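Local coordinates for protein LBCATS-a (Synthetic construct, PDB 5EY5) that probably serves as the alpha chain of tryptophan synthase, splitting indole-3-glycerol phosphate into indole and glyceraldehyde-3-phosphate, and binds sn-glycerol-3-phosphate, at residues I20-A25 / P62-A67; P28-T33 / L78-E83; R38-V41 / I47-L50; E87-E90 / P96-F99. One frame throughout, in Å; residues are numbered along the deposited sequence.

Overall arrangement
All four contacts belong to the first three strands of a closed eight-stranded parallel TIM barrel and to the helices that follow them. Contact 3 and contact 4, with centres about 9 Å apart, each press a helix onto a strand, and their strands 48-51 and 97-100 are neighbours in the sheet. Contact 2 shares helix 30-42 with contact 3 and helix 78-91 with contact 4, so it ties the two outer helices together. Contact 1, about 17 Å between centres from contact 4, lies toward the ligand. Along the chain, contacts 1 and 2 cross and contact 4 comes last; with strands 18-24 and 48-51 side by side, the ligand side and helical layer form one packed unit.

Contact 1: residues I20-A25 / P62-A67; sequences IPFITA and PTIQRA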
loop_
_atom_site.group_PDB
_atom_site.type_symbol
_atom_site.label_atom_id
_atom_site.label_comp_id
_atom_site.label_asym_id
_atom_site.label_seq_id
_atom_site.Cartn_x
_atom_site.Cartn_y
_atom_site.Cartn_z
ATOM N N ILE A 20 -45.528 -26.478 18.595
ATOM C CA ILE A 20 -44.174 -26.768 19.057
ATOM C C ILE A 20 -43.454 -25.447 19.262
ATOM O O ILE A 20 -42.877 -24.919 18.306
ATOM C CB ILE A 20 -43.422 -27.653 18.054
ATOM C CG1 ILE A 20 -44.223 -28.931 17.746
ATOM C CG2 ILE A 20 -42.007 -27.937 18.543
ATOM C CD1 ILE A 20 -43.874 -29.577 16.411
ATOM N N PRO A 21 -43.467 -24.869 20.464
ATOM C CA PRO A 21 -42.717 -23.625 20.675
ATOM C C PRO A 21 -41.220 -23.886 20.777
ATOM O O PRO A 21 -40.782 -24.926 21.282
ATOM C CB PRO A 21 -43.282 -23.079 21.996
ATOM C CG PRO A 21 -43.878 -24.254 22.695
ATOM C CD PRO A 21 -44.344 -25.198 21.610
ATOM N N PHE A 22 -40.435 -22.927 20.282
ATOM C CA PHE A 22 -38.989 -22.902 20.501
ATOM C C PHE A 22 -38.623 -21.708 21.375
ATOM O O PHE A 22 -39.001 -20.576 21.056
ATOM C CB PHE A 22 -38.234 -22.800 19.170
ATOM C CG PHE A 22 -36.789 -22.401 19.328
ATOM C CD1 PHE A 22 -35.794 -23.360 19.340
ATOM C CD2 PHE A 22 -36.427 -21.065 19.476
ATOM C CE1 PHE A 22 -34.464 -22.997 19.491
ATOM C CE2 PHE A 22 -35.123 -20.705 19.643
ATOM C CZ PHE A 22 -34.129 -21.662 19.648
ATOM N N ILE A 23 -37.865 -21.944 22.456
ATOM C CA ILE A 23 -37.172 -20.865 23.151
ATOM C C ILE A 23 -35.699 -21.217 23.295
ATOM O O ILE A 23 -35.312 -22.385 23.307
ATOM C CB ILE A 23 -37.758 -20.553 24.550
ATOM C CG1 ILE A 23 -37.715 -21.811 25.428
ATOM C CG2 ILE A 23 -39.152 -19.945 24.426
ATOM C CD1 ILE A 23 -38.135 -21.548 26.853
ATOM N N THR A 24 -34.875 -20.180 23.426
ATOM C CA THR A 24 -33.459 -20.373 23.725
ATOM C C THR A 24 -33.284 -20.629 25.215
ATOM O O THR A 24 -33.741 -19.841 26.041
ATOM C CB THR A 24 -32.649 -19.145 23.302
ATOM O OG1 THR A 24 -32.690 -19.003 21.878
ATOM C CG2 THR A 24 -31.178 -19.266 23.767
ATOM N N ALA A 25 -32.595 -21.711 25.565
ATOM C CA ALA A 25 -32.360 -21.995 26.975
ATOM C C ALA A 25 -31.363 -21.002 27.569
ATOM O O ALA A 25 -30.295 -20.754 26.989
ATOM C CB ALA A 25 -31.846 -23.425 27.165
ATOM N N PRO A 62 -31.552 -12.766 13.162
ATOM C CA PRO A 62 -31.064 -11.872 14.229
ATOM C C PRO A 62 -31.722 -12.095 15.585
ATOM O O PRO A 62 -31.044 -12.025 16.612
ATOM C CB PRO A 62 -31.381 -10.473 13.677
ATOM C CG PRO A 62 -31.504 -10.664 12.191
ATOM C CD PRO A 62 -32.081 -12.023 12.005
ATOM N N THR A 63 -33.034 -12.330 15.620
ATOM C CA THR A 63 -33.731 -12.537 16.888
ATOM C C THR A 63 -33.085 -13.633 17.713
ATOM O O THR A 63 -32.758 -13.445 18.892
ATOM C CB THR A 63 -35.183 -12.900 16.611
ATOM O OG1 THR A 63 -35.769 -11.874 15.805
ATOM C CG2 THR A 63 -35.948 -13.043 17.920
ATOM N N ILE A 64 -32.948 -14.815 17.122
ATOM C CA ILE A 64 -32.415 -15.933 17.879
ATOM C C ILE A 64 -30.905 -15.813 18.055
ATOM O O ILE A 64 -30.355 -16.354 19.021
ATOM C CB ILE A 64 -32.859 -17.237 17.199
ATOM C CG1 ILE A 64 -34.374 -17.377 17.416
ATOM C CG2 ILE A 64 -32.100 -18.455 17.764
ATOM C CD1 ILE A 64 -35.022 -18.502 16.684
ATOM N N GLN A 65 -30.216 -15.107 17.146
ATOM C CA GLN A 65 -28.811 -14.754 17.359
ATOM C C GLN A 65 -28.646 -13.980 18.655
ATOM O O GLN A 65 -27.718 -14.233 19.432
ATOM C CB GLN A 65 -28.278 -13.889 16.202
ATOM C CG GLN A 65 -28.091 -14.560 14.842
ATOM C CD GLN A 65 -27.854 -13.530 13.740
ATOM O OE1 GLN A 65 -27.273 -12.467 13.983
ATOM N NE2 GLN A 65 -28.325 -13.830 12.528
ATOM N N ARG A 66 -29.497 -12.969 18.856
ATOM C CA ARG A 66 -29.439 -12.145 20.063
ATOM C C ARG A 66 -29.802 -12.939 21.304
ATOM O O ARG A 66 -29.227 -12.715 22.368
ATOM C CB ARG A 66 -30.368 -10.934 19.940
ATOM C CG ARG A 66 -29.998 -10.002 18.801
ATOM C CD ARG A 66 -30.762 -8.687 18.838
ATOM N NE ARG A 66 -32.202 -8.844 18.685
ATOM C CZ ARG A 66 -32.830 -8.851 17.513
ATOM N NH1 ARG A 66 -32.133 -8.731 16.392
ATOM N NH2 ARG A 66 -34.152 -8.990 17.462
ATOM N N ALA A 67 -30.800 -13.826 21.209
ATOM C CA ALA A 67 -31.123 -14.667 22.358
ATOM C C ALA A 67 -29.935 -15.552 22.737
ATOM O O ALA A 67 -29.623 -15.701 23.920
ATOM C CB ALA A 67 -32.368 -15.508 22.065
#
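The strand that carries F22 and T24 passes the helix that carries I64 and A67 with the two short axes 9.1 Å apart at their closest and 44° between their directions, and the backbones come nearest where T24 CA lies 6.3 Å from A67 CA. F22 and I64 reach for each other from opposite directions. The ring of F22 is swung out by a CG anti to the backbone N (chi1 165°), and its CE2 atom lies 3.7 Å from the CD1 methyl of I64, which comes obliquely to the ring. Two residues on, at the end of the strand, T24 packs against the following helical turn. Its OG1, set beside the backbone N, lies 3.5 Å from A67 CB, while its CG2 methyl leans over the backbone of A67, 3.9 Å from A67 O. The I64 CG2 methyl is the other neighbour of T24 OG1, at 4.2 Å, the two side chains crossing obliquely. With an alanine here, A67 CB would lose its OG1 neighbour and the A67 carbonyl its methyl, and a gap would probably open between the strand end and the helix. No hydrogen bond crosses, so the fit rests on shape. This is the ligand end of a TIM barrel: the helix after strand 48-51 brings I64 to the bound sn-glycerol-3-phosphate at the C-terminal ends of the strands.

Contact 2: residues P28-T33 / L78-E83; sequences PDLETT and LDKVFE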
loop_
_atom_site.group_PDB
_atom_site.type_symbol
_atom_site.label_atom_id
_atom_site.label_comp_id
_atom_site.label_asym_id
_atom_site.label_seq_id
_atom_site.Cartn_x
_atom_site.Cartn_y
_atom_site.Cartn_z
ATOM N N PRO A 28 -33.761 -15.054 29.412
ATOM C CA PRO A 28 -32.636 -14.287 29.950
ATOM C C PRO A 28 -31.785 -15.035 30.988
ATOM O O PRO A 28 -30.661 -14.613 31.257
ATOM C CB PRO A 28 -33.331 -13.095 30.607
ATOM C CG PRO A 28 -34.606 -13.669 31.091
ATOM C CD PRO A 28 -35.036 -14.647 30.034
ATOM N N ASP A 29 -32.310 -16.111 31.570
ATOM C CA ASP A 29 -31.515 -16.972 32.438
ATOM C C ASP A 29 -32.274 -18.278 32.594
ATOM O O ASP A 29 -33.436 -18.382 32.198
ATOM C CB ASP A 29 -31.227 -16.313 33.793
ATOM C CG ASP A 29 -32.494 -15.956 34.556
ATOM O OD1 ASP A 29 -33.471 -16.721 34.483
ATOM O OD2 ASP A 29 -32.511 -14.906 35.228
ATOM N N LEU A 30 -31.615 -19.273 33.199
ATOM C CA LEU A 30 -32.180 -20.627 33.171
ATOM C C LEU A 30 -33.384 -20.770 34.091
ATOM O O LEU A 30 -34.318 -21.532 33.785
ATOM C CB LEU A 30 -31.107 -21.656 33.534
ATOM C CG LEU A 30 -30.260 -22.136 32.361
ATOM C CD1 LEU A 30 -29.191 -23.127 32.829
ATOM C CD2 LEU A 30 -31.148 -22.761 31.271
ATOM N N GLU A 31 -33.383 -20.059 35.222
ATOM C CA GLU A 31 -34.580 -20.024 36.060
ATOM C C GLU A 31 -35.780 -19.518 35.268
ATOM O O GLU A 31 -36.888 -20.049 35.392
ATOM C CB GLU A 31 -34.334 -19.154 37.293
ATOM C CG GLU A 31 -35.601 -18.510 37.880
ATOM C CD GLU A 31 -36.663 -19.521 38.324
ATOM O OE1 GLU A 31 -37.861 -19.161 38.336
ATOM O OE2 GLU A 31 -36.306 -20.670 38.662
ATOM N N THR A 32 -35.576 -18.501 34.429
ATOM C CA THR A 32 -36.683 -17.979 33.641
ATOM C C THR A 32 -37.080 -18.952 32.538
ATOM O O THR A 32 -38.264 -19.046 32.195
ATOM C CB THR A 32 -36.311 -16.611 33.061
ATOM O OG1 THR A 32 -35.975 -15.727 34.136
ATOM C CG2 THR A 32 -37.485 -16.015 32.281
ATOM N N THR A 33 -36.110 -19.678 31.977
ATOM C CA THR A 33 -36.423 -20.730 31.018
ATOM C C THR A 33 -37.345 -21.769 31.634
ATOM O O THR A 33 -38.361 -22.154 31.039
ATOM C CB THR A 33 -35.138 -21.410 30.527
ATOM O OG1 THR A 33 -34.218 -20.434 30.012
ATOM C CG2 THR A 33 -35.471 -22.417 29.443
ATOM N N LEU A 78 -24.197 -26.637 28.230
ATOM C CA LEU A 78 -24.943 -27.877 28.038
ATOM C C LEU A 78 -25.282 -28.514 29.376
ATOM O O LEU A 78 -26.442 -28.836 29.652
ATOM C CB LEU A 78 -24.144 -28.849 27.173
ATOM C CG LEU A 78 -24.495 -28.875 25.696
ATOM C CD1 LEU A 78 -23.684 -29.942 24.987
ATOM C CD2 LEU A 78 -25.994 -29.129 25.546
ATOM N N ASP A 79 -24.277 -28.682 30.232
ATOM C CA ASP A 79 -24.507 -29.280 31.545
ATOM C C ASP A 79 -25.597 -28.559 32.328
ATOM O O ASP A 79 -26.353 -29.199 33.065
ATOM C CB ASP A 79 -23.205 -29.295 32.355
ATOM C CG ASP A 79 -22.262 -30.412 31.931
ATOM O OD1 ASP A 79 -22.747 -31.534 31.670
ATOM O OD2 ASP A 79 -21.038 -30.167 31.864
ATOM N N LYS A 80 -25.697 -27.233 32.180
ATOM C CA LYS A 80 -26.696 -26.472 32.932
ATOM C C LYS A 80 -28.104 -26.668 32.366
ATOM O O LYS A 80 -29.083 -26.685 33.116
ATOM C CB LYS A 80 -26.323 -24.987 32.946
ATOM C CG LYS A 80 -25.217 -24.633 33.942
ATOM C CD LYS A 80 -24.708 -23.211 33.736
ATOM C CE LYS A 80 -23.525 -22.905 34.635
ATOM N NZ LYS A 80 -22.863 -21.615 34.272
ATOM N N VAL A 81 -28.233 -26.802 31.052
ATOM C CA VAL A 81 -29.556 -27.063 30.495
ATOM C C VAL A 81 -30.004 -28.480 30.853
ATOM O O VAL A 81 -31.179 -28.710 31.170
ATOM C CB VAL A 81 -29.553 -26.808 28.976
ATOM C CG1 VAL A 81 -31.004 -26.810 28.410
ATOM C CG2 VAL A 81 -28.878 -25.463 28.686
ATOM N N PHE A 82 -29.065 -29.437 30.859
ATOM C CA PHE A 82 -29.358 -30.786 31.347
ATOM C C PHE A 82 -29.906 -30.765 32.771
ATOM O O PHE A 82 -30.885 -31.453 33.083
ATOM C CB PHE A 82 -28.099 -31.649 31.279
ATOM C CG PHE A 82 -27.801 -32.194 29.907
ATOM C CD1 PHE A 82 -28.814 -32.711 29.115
ATOM C CD2 PHE A 82 -26.506 -32.204 29.420
ATOM C CE1 PHE A 82 -28.534 -33.219 27.857
ATOM C CE2 PHE A 82 -26.224 -32.718 28.161
ATOM C CZ PHE A 82 -27.232 -33.215 27.381
ATOM N N GLU A 83 -29.265 -30.008 33.667
ATOM C CA GLU A 83 -29.754 -29.949 35.039
ATOM C C GLU A 83 -31.141 -29.326 35.095
ATOM O O GLU A 83 -31.989 -29.744 35.892
ATOM C CB GLU A 83 -28.776 -29.176 35.923
#
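The carboxylate of D29 and the ring of F82 flank the place where L30 meets K80, one on each side of the contact. On the 28-33 side, the carboxylate of D29 takes T32 OG1 from above its plane, 2.7 Å from D29 OD1, while T32 N approaches the same oxygen nearly in line with its C-O bond, 2.8 Å away. Two donors thus grip one oxygen and fix the rotation of the carboxylate. On the 78-83 side, the ring of F82 meets the ring of F99 with the planes at about 35°, and F82 CE1 stands 3.4 Å from F99 CE2. The D29 bonds form an N-cap: the residue sits just before helix 30-42, and its side chain accepts the backbone N-H of T32 in the first turn. That helix and helix 78-91 belong to the outer layer of the TIM barrel, and here the start of one leans on the other. The weight falls on L30. The L30 and K80 side chains cross at about a right angle, and L30 CD1 presses to 3.4 Å from K80 CB, tighter than usual for two carbons. The same methyl, L30 CD1, lies 3.6 Å from K80 O. Its twin, L30 CD2, is 4.4 Å from V81 CG2. Beyond CG the lysine chain runs extended away from the leucine, and K80 NZ ends on the carbonyl oxygen of G75. L30 also packs on M84, one turn further along helix 78-91.

Contact 3: residues R38-V41 / I47-L50; sequences RALV and IIEL. With G3P (sn-glycerol-3-phosphate), chain E.
The strand 18-24, helix 30-42, strand 48-51 unit of the barrel is a beta-alpha-beta crossover, and this contact closes its second half, where L40 and V41 of the helix meet I48 of the second strand. I48 does the touching with its CD1 methyl. With CG1 anti to the carbonyl carbon (chi1 -70°) and the chain extended beyond it, CD1 is carried out to the helix, where it lies 3.7 Å from V41 CG2 and 4.0 Å from L40 CB. V41 and I48 cross at about a right angle, an apolar fit with no hydrogen bond across it. The next residue points the other way. E49 turns into the barrel, its chain extended, and E49 OE2 accepts a hydrogen bond of 2.5 Å from O1 of sn-glycerol-3-phosphate, while S234 and Y175 are among the other residues that bond the ligand. A glutamine in its place would take away the carboxylate facing O1 and could turn an NH2 toward it, so the ligand hydroxyl would probably be held less firmly. One face of the strand thus packs under the helix while the other reaches the pocket, as is characteristic of TIM-barrel enzymes.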
loop_
_atom_site.group_PDB
_atom_site.type_symbol
_atom_site.label_atom_id
_atom_site.label_comp_id
_atom_site.label_asym_id
_atom_site.label_seq_id
_atom_site.Cartn_x
_atom_site.Cartn_y
_atom_site.Cartn_z
ATOM N N ARG A 38 -42.639 -24.293 31.878
ATOM C CA ARG A 38 -43.845 -24.637 32.620
ATOM C C ARG A 38 -45.039 -23.856 32.088
ATOM O O ARG A 38 -46.126 -24.416 31.900
ATOM C CB ARG A 38 -43.636 -24.379 34.114
ATOM C CG ARG A 38 -42.855 -25.476 34.839
ATOM C CD ARG A 38 -42.348 -25.007 36.187
ATOM N NE ARG A 38 -41.483 -26.005 36.814
ATOM C CZ ARG A 38 -40.668 -25.762 37.837
ATOM N NH1 ARG A 38 -40.596 -24.542 38.360
ATOM N NH2 ARG A 38 -39.921 -26.739 38.338
ATOM N N ALA A 39 -44.842 -22.564 31.820
ATOM C CA ALA A 39 -45.885 -21.759 31.199
ATOM C C ALA A 39 -46.284 -22.322 29.842
ATOM O O ALA A 39 -47.472 -22.357 29.508
ATOM C CB ALA A 39 -45.416 -20.310 31.060
ATOM N N LEU A 40 -45.306 -22.763 29.044
ATOM C CA LEU A 40 -45.600 -23.253 27.700
ATOM C C LEU A 40 -46.477 -24.492 27.753
ATOM O O LEU A 40 -47.421 -24.633 26.963
ATOM C CB LEU A 40 -44.299 -23.557 26.947
ATOM C CG LEU A 40 -43.447 -22.355 26.543
ATOM C CD1 LEU A 40 -42.155 -22.839 25.900
ATOM C CD2 LEU A 40 -44.244 -21.454 25.610
ATOM N N VAL A 41 -46.179 -25.397 28.692
ATOM C CA VAL A 41 -46.980 -26.602 28.877
ATOM C C VAL A 41 -48.405 -26.235 29.261
ATOM O O VAL A 41 -49.370 -26.737 28.680
ATOM C CB VAL A 41 -46.326 -27.516 29.930
ATOM C CG1 VAL A 41 -47.217 -28.711 30.239
ATOM C CG2 VAL A 41 -44.949 -27.972 29.440
ATOM N N ILE A 47 -44.904 -30.177 22.222
ATOM C CA ILE A 47 -43.488 -30.491 22.243
ATOM C C ILE A 47 -42.785 -29.165 22.428
ATOM O O ILE A 47 -43.236 -28.143 21.903
ATOM C CB ILE A 47 -43.014 -31.165 20.941
ATOM C CG1 ILE A 47 -43.786 -32.469 20.690
ATOM C CG2 ILE A 47 -41.484 -31.361 20.976
ATOM C CD1 ILE A 47 -43.650 -33.017 19.259
ATOM N N ILE A 48 -41.699 -29.168 23.188
ATOM C CA ILE A 48 -40.950 -27.951 23.452
ATOM C C ILE A 48 -39.556 -28.130 22.891
ATOM O O ILE A 48 -38.866 -29.106 23.225
ATOM C CB ILE A 48 -40.907 -27.611 24.947
ATOM C CG1 ILE A 48 -42.293 -27.162 25.402
ATOM C CG2 ILE A 48 -39.832 -26.544 25.194
ATOM C CD1 ILE A 48 -42.462 -27.132 26.885
ATOM N N GLU A 49 -39.159 -27.203 22.014
ATOM C CA GLU A 49 -37.789 -27.094 21.551
ATOM C C GLU A 49 -37.030 -26.128 22.447
ATOM O O GLU A 49 -37.477 -24.997 22.675
ATOM C CB GLU A 49 -37.733 -26.616 20.100
ATOM C CG GLU A 49 -38.255 -27.617 19.089
ATOM C CD GLU A 49 -38.227 -27.085 17.660
ATOM O OE1 GLU A 49 -38.824 -27.735 16.779
ATOM O OE2 GLU A 49 -37.604 -26.026 17.421
ATOM N N LEU A 50 -35.887 -26.580 22.950
ATOM C CA LEU A 50 -34.970 -25.749 23.723
ATOM C C LEU A 50 -33.709 -25.539 22.897
ATOM O O LEU A 50 -33.028 -26.507 22.541
ATOM C CB LEU A 50 -34.630 -26.398 25.069
ATOM C CG LEU A 50 -35.765 -26.362 26.100
ATOM C CD1 LEU A 50 -35.388 -27.142 27.371
ATOM C CD2 LEU A 50 -36.127 -24.936 26.435
HETATM O O1 G3P E . -37.324 -24.388 15.494
HETATM C C1 G3P E . -36.522 -23.306 15.125
HETATM C C2 G3P E . -37.278 -21.992 15.293
HETATM O O2 G3P E . -36.323 -20.970 15.291
HETATM C C3 G3P E . -38.335 -21.790 14.188
HETATM O O1P G3P E . -37.994 -20.751 13.300
HETATM O O4P G3P E . -37.675 -18.625 14.691
HETATM O O2P G3P E . -38.501 -18.360 12.334
HETATM O O3P G3P E . -39.995 -19.296 14.021
HETATM P P G3P E . -38.549 -19.220 13.591
#

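Contact 4: residues E87-E90 / P96-F99; sequences ELRE and PIVF
A helix-to-strand step of the TIM barrel is closed here: helix 78-91 ends, the chain turns, and strand 97-100 enters the sheet beneath it, so that L88 and R89 settle over I97. The apolar part is slight, with L88 CD1 4.2 Å from I97 CD1. R89 gives the closer contact. Its CG stands beside the backbone N and the chain bends at chi2 (-54°), which brings the guanidinium back toward the strand, sliding past I97 in the opposite direction. I97 CG1 comes obliquely to the guanidinium, 3.4 Å from R89 NH2. The polar end is satisfied outside these segments: R89 NH2 bonds to the carbonyl oxygen of G122 and forms a salt bridge with D124, whose OD1 also accepts the backbone N-H of I97, while R89 NH1 bonds to the carbonyl oxygens of N92 and V95. One carboxylate thereby holds both the arginine and the start of the strand. Around this core, L88 packs against L34 and V37 of helix 30-42, P96 and V98 lie against helix 3-14, and strand 97-100 is paired with strand 48-51 on one side and strand 125-127 on the other.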
loop_
_atom_site.group_PDB
_atom_site.type_symbol
_atom_site.label_atom_id
_atom_site.label_comp_id
_atom_site.label_asym_id
_atom_site.label_seq_id
_atom_site.Cartn_x
_atom_site.Cartn_y
_atom_site.Cartn_z
ATOM N N GLU A 87 -34.495 -30.954 36.604
ATOM C CA GLU A 87 -35.465 -30.308 37.483
ATOM C C GLU A 87 -36.852 -30.369 36.866
ATOM O O GLU A 87 -37.838 -30.652 37.554
ATOM C CB GLU A 87 -35.067 -28.857 37.771
ATOM C CG GLU A 87 -33.630 -28.682 38.211
ATOM C CD GLU A 87 -33.213 -29.710 39.248
ATOM O OE1 GLU A 87 -33.750 -29.676 40.378
ATOM O OE2 GLU A 87 -32.355 -30.562 38.923
ATOM N N LEU A 88 -36.944 -30.128 35.560
ATOM C CA LEU A 88 -38.222 -30.289 34.876
ATOM C C LEU A 88 -38.796 -31.679 35.109
ATOM O O LEU A 88 -39.950 -31.827 35.523
ATOM C CB LEU A 88 -38.044 -30.034 33.387
ATOM C CG LEU A 88 -38.844 -28.858 32.846
ATOM C CD1 LEU A 88 -38.448 -28.603 31.395
ATOM C CD2 LEU A 88 -40.354 -29.108 32.992
ATOM N N ARG A 89 -38.001 -32.715 34.845
ATOM C CA ARG A 89 -38.513 -34.077 34.908
ATOM C C ARG A 89 -38.933 -34.472 36.307
ATOM O O ARG A 89 -39.707 -35.420 36.460
ATOM C CB ARG A 89 -37.472 -35.068 34.387
ATOM C CG ARG A 89 -37.193 -34.946 32.902
ATOM C CD ARG A 89 -38.476 -35.038 32.101
ATOM N NE ARG A 89 -38.241 -34.977 30.654
ATOM C CZ ARG A 89 -39.195 -34.694 29.771
ATOM N NH1 ARG A 89 -40.422 -34.425 30.207
ATOM N NH2 ARG A 89 -38.930 -34.659 28.464
ATOM N N GLU A 90 -38.435 -33.788 37.336
ATOM C CA GLU A 90 -38.885 -34.111 38.683
ATOM C C GLU A 90 -40.397 -34.006 38.785
ATOM O O GLU A 90 -41.039 -34.834 39.436
ATOM C CB GLU A 90 -38.204 -33.202 39.705
ATOM C CG GLU A 90 -36.748 -33.563 39.961
ATOM C CD GLU A 90 -36.148 -32.787 41.120
ATOM O OE1 GLU A 90 -36.487 -31.594 41.277
ATOM O OE2 GLU A 90 -35.343 -33.373 41.880
ATOM N N PRO A 96 -42.670 -33.763 25.843
ATOM C CA PRO A 96 -41.462 -34.053 25.068
ATOM C C PRO A 96 -40.579 -32.819 24.982
ATOM O O PRO A 96 -41.053 -31.705 24.741
ATOM C CB PRO A 96 -42.003 -34.465 23.689
ATOM C CG PRO A 96 -43.441 -34.854 23.948
ATOM C CD PRO A 96 -43.897 -33.953 25.051
ATOM N N ILE A 97 -39.287 -33.028 25.196
ATOM C CA ILE A 97 -38.282 -31.972 25.144
ATOM C C ILE A 97 -37.318 -32.312 24.019
ATOM O O ILE A 97 -36.837 -33.449 23.934
ATOM C CB ILE A 97 -37.533 -31.834 26.485
ATOM C CG1 ILE A 97 -38.488 -31.380 27.579
ATOM C CG2 ILE A 97 -36.344 -30.849 26.362
ATOM C CD1 ILE A 97 -38.939 -29.950 27.410
ATOM N N VAL A 98 -37.068 -31.339 23.146
ATOM C CA VAL A 98 -36.109 -31.457 22.051
ATOM C C VAL A 98 -35.032 -30.404 22.261
ATOM O O VAL A 98 -35.350 -29.233 22.508
ATOM C CB VAL A 98 -36.786 -31.272 20.681
ATOM C CG1 VAL A 98 -35.736 -31.253 19.553
ATOM C CG2 VAL A 98 -37.804 -32.383 20.450
ATOM N N PHE A 99 -33.765 -30.828 22.190
ATOM C CA PHE A 99 -32.623 -29.918 22.156
ATOM C C PHE A 99 -32.323 -29.552 20.712
ATOM O O PHE A 99 -32.123 -30.440 19.873
ATOM C CB PHE A 99 -31.368 -30.538 22.778
ATOM C CG PHE A 99 -31.279 -30.389 24.260
ATOM C CD1 PHE A 99 -32.338 -29.868 24.981
ATOM C CD2 PHE A 99 -30.122 -30.763 24.938
ATOM C CE1 PHE A 99 -32.253 -29.737 26.365
ATOM C CE2 PHE A 99 -30.023 -30.634 26.306
ATOM C CZ PHE A 99 -31.097 -30.114 27.026
#